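Local coordinates for RNA polymerase sigma-H factor (Fusobacterium nucleatum subsp. nucleatum, PDB 3MZY), which probably acts as a sigma-70 family initiation factor, directing RNA polymerase to specific promoter sites and then being released, at residues 11-16 against 93-98; 115-120 against 146-151. One frame throughout, in Å; residues are numbered along the deposited sequence.

Contact 1: 11-16 against 93-98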
loop_
_atom_site.group_PDB
_atom_site.type_symbol
_atom_site.label_atom_id
_atom_site.label_comp_id
_atom_site.label_asym_id
_atom_site.label_seq_id
_atom_site.Cartn_x
_atom_site.Cartn_y
_atom_site.Cartn_z
ATOM N N GLY A 11 6.574 -2.333 -2.196
ATOM C CA GLY A 11 5.735 -1.328 -1.526
ATOM C C GLY A 11 4.259 -1.670 -1.551
ATOM O O GLY A 11 3.613 -1.760 -0.495
ATOM N N ILE A 12 3.748 -1.903 -2.762
ATOM C CA ILE A 12 2.385 -2.311 -2.981
ATOM C C ILE A 12 2.054 -3.584 -2.223
ATOM O O ILE A 12 1.007 -3.657 -1.574
ATOM C CB ILE A 12 2.093 -2.527 -4.486
ATOM C CG1 ILE A 12 2.402 -1.243 -5.272
ATOM C CG2 ILE A 12 0.662 -2.992 -4.691
ATOM C CD1 ILE A 12 2.092 -1.318 -6.758
ATOM N N LEU A 13 2.924 -4.588 -2.317
ATOM C CA LEU A 13 2.697 -5.845 -1.611
ATOM C C LEU A 13 2.558 -5.536 -0.114
ATOM O O LEU A 13 1.574 -5.951 0.522
ATOM C CB LEU A 13 3.868 -6.817 -1.832
ATOM C CG LEU A 13 3.680 -8.339 -1.828
ATOM C CD1 LEU A 13 4.892 -8.989 -1.152
ATOM C CD2 LEU A 13 2.368 -8.829 -1.170
ATOM N N GLY A 14 3.548 -4.803 0.420
ATOM C CA GLY A 14 3.562 -4.338 1.812
ATOM C C GLY A 14 2.232 -3.723 2.209
ATOM O O GLY A 14 1.692 -4.054 3.263
ATOM N N LEU A 15 1.690 -2.864 1.346
ATOM C CA LEU A 15 0.445 -2.179 1.616
ATOM C C LEU A 15 -0.748 -3.137 1.641
ATOM O O LEU A 15 -1.593 -3.053 2.537
ATOM C CB LEU A 15 0.202 -1.051 0.596
ATOM C CG LEU A 15 -1.170 -0.347 0.603
ATOM C CD1 LEU A 15 -1.369 0.499 1.853
ATOM C CD2 LEU A 15 -1.374 0.520 -0.627
ATOM N N LEU A 16 -0.824 -4.015 0.636
ATOM C CA LEU A 16 -1.848 -5.040 0.540
ATOM C C LEU A 16 -1.847 -5.950 1.764
ATOM O O LEU A 16 -2.903 -6.411 2.211
ATOM C CB LEU A 16 -1.619 -5.869 -0.723
ATOM C CG LEU A 16 -2.530 -5.724 -1.947
ATOM C CD1 LEU A 16 -3.178 -4.350 -2.047
ATOM C CD2 LEU A 16 -1.731 -6.044 -3.203
ATOM N N TYR A 93 2.793 -16.150 -9.104
ATOM C CA TYR A 93 1.894 -15.714 -10.187
ATOM C C TYR A 93 0.604 -15.124 -9.644
ATOM O O TYR A 93 0.115 -14.121 -10.164
ATOM C CB TYR A 93 1.586 -16.839 -11.184
ATOM C CG TYR A 93 2.646 -17.019 -12.254
ATOM C CD1 TYR A 93 2.787 -16.094 -13.301
ATOM C CD2 TYR A 93 3.515 -18.119 -12.225
ATOM C CE1 TYR A 93 3.771 -16.259 -14.285
ATOM C CE2 TYR A 93 4.491 -18.294 -13.205
ATOM C CZ TYR A 93 4.616 -17.364 -14.230
ATOM O OH TYR A 93 5.591 -17.552 -15.197
ATOM N N LEU A 94 0.059 -15.742 -8.596
ATOM C CA LEU A 94 -1.123 -15.195 -7.931
ATOM C C LEU A 94 -0.814 -13.839 -7.287
ATOM O O LEU A 94 -1.634 -12.914 -7.353
ATOM C CB LEU A 94 -1.690 -16.176 -6.901
ATOM C CG LEU A 94 -2.599 -17.278 -7.451
ATOM C CD1 LEU A 94 -2.517 -18.565 -6.603
ATOM C CD2 LEU A 94 -4.030 -16.797 -7.578
ATOM N N LEU A 95 0.369 -13.732 -6.678
ATOM C CA LEU A 95 0.817 -12.482 -6.067
ATOM C C LEU A 95 1.101 -11.403 -7.097
ATOM O O LEU A 95 0.537 -10.317 -7.002
ATOM C CB LEU A 95 2.017 -12.686 -5.133
ATOM C CG LEU A 95 1.725 -12.843 -3.629
ATOM C CD1 LEU A 95 0.812 -11.738 -3.113
ATOM C CD2 LEU A 95 1.126 -14.208 -3.298
ATOM N N LYS A 96 1.952 -11.694 -8.079
ATOM C CA LYS A 96 2.230 -10.725 -9.146
ATOM C C LYS A 96 0.926 -10.179 -9.746
ATOM O O LYS A 96 0.795 -8.977 -9.964
ATOM C CB LYS A 96 3.148 -11.313 -10.232
ATOM N N GLU A 97 -0.046 -11.055 -9.980
ATOM C CA GLU A 97 -1.327 -10.635 -10.548
ATOM C C GLU A 97 -2.129 -9.734 -9.610
ATOM O O GLU A 97 -2.733 -8.755 -10.054
ATOM C CB GLU A 97 -2.184 -11.832 -10.963
ATOM C CG GLU A 97 -3.023 -11.525 -12.178
ATOM C CD GLU A 97 -4.337 -12.287 -12.231
ATOM O OE1 GLU A 97 -4.791 -12.558 -13.365
ATOM O OE2 GLU A 97 -4.915 -12.598 -11.159
ATOM N N GLU A 98 -2.148 -10.074 -8.325
ATOM C CA GLU A 98 -2.827 -9.252 -7.331
ATOM C C GLU A 98 -2.206 -7.852 -7.241
ATOM O O GLU A 98 -2.927 -6.851 -7.141
ATOM C CB GLU A 98 -2.839 -9.932 -5.965
ATOM C CG GLU A 98 -3.995 -9.497 -5.103
ATOM C CD GLU A 98 -3.891 -9.975 -3.660
ATOM O OE1 GLU A 98 -4.434 -9.272 -2.774
ATOM O OE2 GLU A 98 -3.281 -11.045 -3.406
#
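Leu13 turns its CG away from its own backbone N (chi1 -150°), which carries the branched end of the side chain, though not its CB, toward Leu95 of helix 91-109. Glu98 does something similar from the other helix: with CG opposite the backbone N (chi1 -154°) and an extended chain beyond it, the carboxylate is delivered to the flank of Leu16. The backbones stay well apart, Leu13 CA and Leu95 CA lying 8.2 Å from each other, so it is mainly side chains that bridge the gap. The leucines meet through one methyl each, Leu13 CD2 and Leu95 CD1 being 3.8 Å apart, and the two side chains are roughly perpendicular. Leu16 and Glu98 instead lie alongside one another, pointing opposite ways, bringing Glu98 OE1 to 4.1 Å from Leu16 CG, while Leu16 CD2 comes within 4.2 Å of the backbone Glu98 O. Farther along helix 91-109, Phe102 receives Ile12, Leu15 and Leu16, and Leu13 also rests on Glu40 of helix 29-50. The contact thus illustrates how the sigma-70 region 2 part of the chain is held against a later helix. Its chemistry is a single methyl-to-methyl touch beside a carboxylate that meets carbon, implying van der Waals attachment that fixes neither partner by directional bonding.

Contact 2: 115-120 against 146-151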
loop_
_atom_site.group_PDB
_atom_site.type_symbol
_atom_site.label_atom_id
_atom_site.label_comp_id
_atom_site.label_asym_id
_atom_site.label_seq_id
_atom_site.Cartn_x
_atom_site.Cartn_y
_atom_site.Cartn_z
ATOM N N LYS A 115 -3.972 9.331 -5.308
ATOM C CA LYS A 115 -2.830 8.841 -6.083
ATOM C C LYS A 115 -1.502 9.468 -5.639
ATOM O O LYS A 115 -0.459 8.791 -5.624
ATOM C CB LYS A 115 -3.028 9.101 -7.571
ATOM C CG LYS A 115 -4.063 8.195 -8.229
ATOM C CD LYS A 115 -4.427 8.788 -9.561
ATOM C CE LYS A 115 -5.123 7.805 -10.412
ATOM N NZ LYS A 115 -5.677 8.464 -11.647
ATOM N N GLU A 116 -1.538 10.757 -5.309
ATOM C CA GLU A 116 -0.332 11.473 -4.891
ATOM C C GLU A 116 0.167 10.880 -3.575
ATOM O O GLU A 116 1.358 10.665 -3.410
ATOM C CB GLU A 116 -0.608 12.970 -4.715
ATOM C CG GLU A 116 -0.634 13.782 -5.992
ATOM C CD GLU A 116 -1.024 15.245 -5.746
ATOM O OE1 GLU A 116 -0.430 16.142 -6.397
ATOM O OE2 GLU A 116 -1.924 15.507 -4.900
ATOM N N VAL A 117 -0.767 10.606 -2.665
ATOM C CA VAL A 117 -0.460 10.011 -1.369
ATOM C C VAL A 117 0.068 8.581 -1.523
ATOM O O VAL A 117 1.084 8.207 -0.928
ATOM C CB VAL A 117 -1.695 10.062 -0.415
ATOM C CG1 VAL A 117 -1.502 9.129 0.796
ATOM C CG2 VAL A 117 -1.950 11.507 0.057
ATOM N N LEU A 118 -0.624 7.790 -2.335
ATOM C CA LEU A 118 -0.237 6.403 -2.608
ATOM C C LEU A 118 1.203 6.327 -3.093
ATOM O O LEU A 118 1.986 5.523 -2.589
ATOM C CB LEU A 118 -1.181 5.799 -3.656
ATOM C CG LEU A 118 -0.980 4.336 -4.051
ATOM C CD1 LEU A 118 -1.222 3.406 -2.837
ATOM C CD2 LEU A 118 -1.878 3.947 -5.246
ATOM N N THR A 119 1.540 7.170 -4.069
ATOM C CA THR A 119 2.892 7.256 -4.612
ATOM C C THR A 119 3.954 7.290 -3.507
ATOM O O THR A 119 4.964 6.596 -3.589
ATOM C CB THR A 119 3.014 8.502 -5.538
ATOM O OG1 THR A 119 2.217 8.284 -6.717
ATOM C CG2 THR A 119 4.458 8.800 -5.934
ATOM N N TYR A 120 3.742 8.090 -2.473
ATOM C CA TYR A 120 4.779 8.192 -1.438
ATOM C C TYR A 120 4.664 7.134 -0.379
ATOM O O TYR A 120 5.677 6.730 0.190
ATOM C CB TYR A 120 4.857 9.591 -0.837
ATOM C CG TYR A 120 5.261 10.562 -1.899
ATOM C CD1 TYR A 120 4.309 11.370 -2.535
ATOM C CD2 TYR A 120 6.603 10.631 -2.326
ATOM C CE1 TYR A 120 4.687 12.257 -3.541
ATOM C CE2 TYR A 120 6.998 11.512 -3.338
ATOM C CZ TYR A 120 6.040 12.314 -3.938
ATOM O OH TYR A 120 6.428 13.170 -4.933
ATOM N N GLN A 146 -6.582 6.479 4.859
ATOM C CA GLN A 146 -7.680 5.732 5.415
ATOM C C GLN A 146 -8.716 5.439 4.327
ATOM O O GLN A 146 -9.310 4.358 4.305
ATOM C CB GLN A 146 -8.307 6.509 6.573
ATOM C CG GLN A 146 -9.305 5.709 7.402
ATOM C CD GLN A 146 -8.615 4.818 8.422
ATOM O OE1 GLN A 146 -7.517 5.134 8.902
ATOM N NE2 GLN A 146 -9.252 3.695 8.756
ATOM N N ARG A 147 -8.931 6.406 3.434
ATOM C CA ARG A 147 -9.795 6.201 2.261
ATOM C C ARG A 147 -9.200 5.191 1.309
ATOM O O ARG A 147 -9.923 4.369 0.757
ATOM C CB ARG A 147 -10.025 7.499 1.492
ATOM C CG ARG A 147 -11.051 8.418 2.082
ATOM C CD ARG A 147 -11.527 9.404 1.018
ATOM N NE ARG A 147 -10.439 10.113 0.338
ATOM C CZ ARG A 147 -9.695 11.071 0.902
ATOM N NH1 ARG A 147 -9.917 11.408 2.168
ATOM N NH2 ARG A 147 -8.715 11.674 0.219
ATOM N N ILE A 148 -7.882 5.250 1.114
ATOM C CA ILE A 148 -7.177 4.239 0.298
ATOM C C ILE A 148 -7.423 2.823 0.869
ATOM O O ILE A 148 -7.692 1.876 0.119
ATOM C CB ILE A 148 -5.650 4.542 0.164
ATOM C CG1 ILE A 148 -5.420 5.839 -0.620
ATOM C CG2 ILE A 148 -4.914 3.376 -0.510
ATOM C CD1 ILE A 148 -3.995 6.383 -0.539
ATOM N N ARG A 149 -7.331 2.702 2.194
ATOM C CA ARG A 149 -7.637 1.460 2.911
ATOM C C ARG A 149 -9.069 0.941 2.675
ATOM O O ARG A 149 -9.233 -0.170 2.205
ATOM C CB ARG A 149 -7.389 1.635 4.414
ATOM C CG ARG A 149 -7.699 0.402 5.248
ATOM C CD ARG A 149 -7.943 0.749 6.701
ATOM N NE ARG A 149 -8.723 -0.285 7.379
ATOM C CZ ARG A 149 -9.043 -0.258 8.672
ATOM N NH1 ARG A 149 -8.657 0.759 9.440
ATOM N NH2 ARG A 149 -9.753 -1.247 9.206
ATOM N N LYS A 150 -10.086 1.732 3.012
ATOM C CA LYS A 150 -11.470 1.293 2.886
ATOM C C LYS A 150 -11.818 0.946 1.426
ATOM O O LYS A 150 -12.405 -0.102 1.165
ATOM C CB LYS A 150 -12.449 2.330 3.466
ATOM N N LYS A 151 -11.416 1.800 0.484
ATOM C CA LYS A 151 -11.713 1.569 -0.929
ATOM C C LYS A 151 -11.004 0.339 -1.447
ATOM O O LYS A 151 -11.552 -0.404 -2.276
ATOM C CB LYS A 151 -11.379 2.793 -1.784
ATOM C CG LYS A 151 -12.379 3.932 -1.591
ATOM C CD LYS A 151 -11.834 5.223 -2.174
ATOM C CE LYS A 151 -12.746 6.384 -1.801
ATOM N NZ LYS A 151 -12.351 7.635 -2.483
#
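Helices 112-121 and 138-159 come nearest here at Leu118 and Ile148, whose CA atoms are 7.8 Å apart, a spacing that one intervening side chain can span. Ile148 is that side chain. Its CB points at the facing helix, and with CG1 opposite the carbonyl carbon and CD1 continuing in an extended line (chi2 167°), the terminal methyl becomes the leading atom. It reaches Val117 CG1, 3.9 Å from Ile148 CD1, and also lies beside the start of the next residue, with Leu118 N at 4.1 Å and Leu118 CB at 4.2 Å from the same methyl. One carbon thus presses on a valine branch and on the backbone of the facing helix together, and the Val117 and Ile148 side chains pass at a slant. Val117 presents CG1 by placing it opposite its own N (chi1 165°). Behind this apolar face, helix 112-121 is reinforced by a bond of its own: Thr119 OG1 donates to Lys115 O over 2.9 Å, and Thr119 N reaches the same oxygen from the opposite face of the carbonyl plane, so two donors from one residue grip a single acceptor. Charges flank the buried patch, since Glu114 forms salt bridges with both Arg147 and Lys151 and ties the two helices together again. The sequence and helix order resemble the helix-turn-helix of sigma region 4, in which helices 127-134 and 138-159 would form the DNA-binding pair. In that setting Val117 packs on Leu134 of helix 127-134 and on Ile141, Thr144 and Ile145 of helix 138-159, while Phe110, in the loop before helix 112-121, touches both Leu118 and Ile148.

Overall arrangement
The two contacts show how burial and chemistry go together in an all-helical fold. Contact 2 is the more interior, with all its touching residues buried, and its side-chain packing is apolar, with the Glu114 salt bridges to Arg147 and Lys151 at its margin; contact 1 is only partly buried and admits a carboxylate. They share no helix, yet they are coupled: helices 91-109 and 112-121 follow each other in the chain, and Leu15 CD2 lies 3.6 Å from Leu118 CD1, joining 11-16 to 115-120. Their centres are 15 Å apart, on opposite sides of the centre of the chain. Contact 1 links distant parts of the sequence, whereas contact 2 closes a shorter, local helical unit.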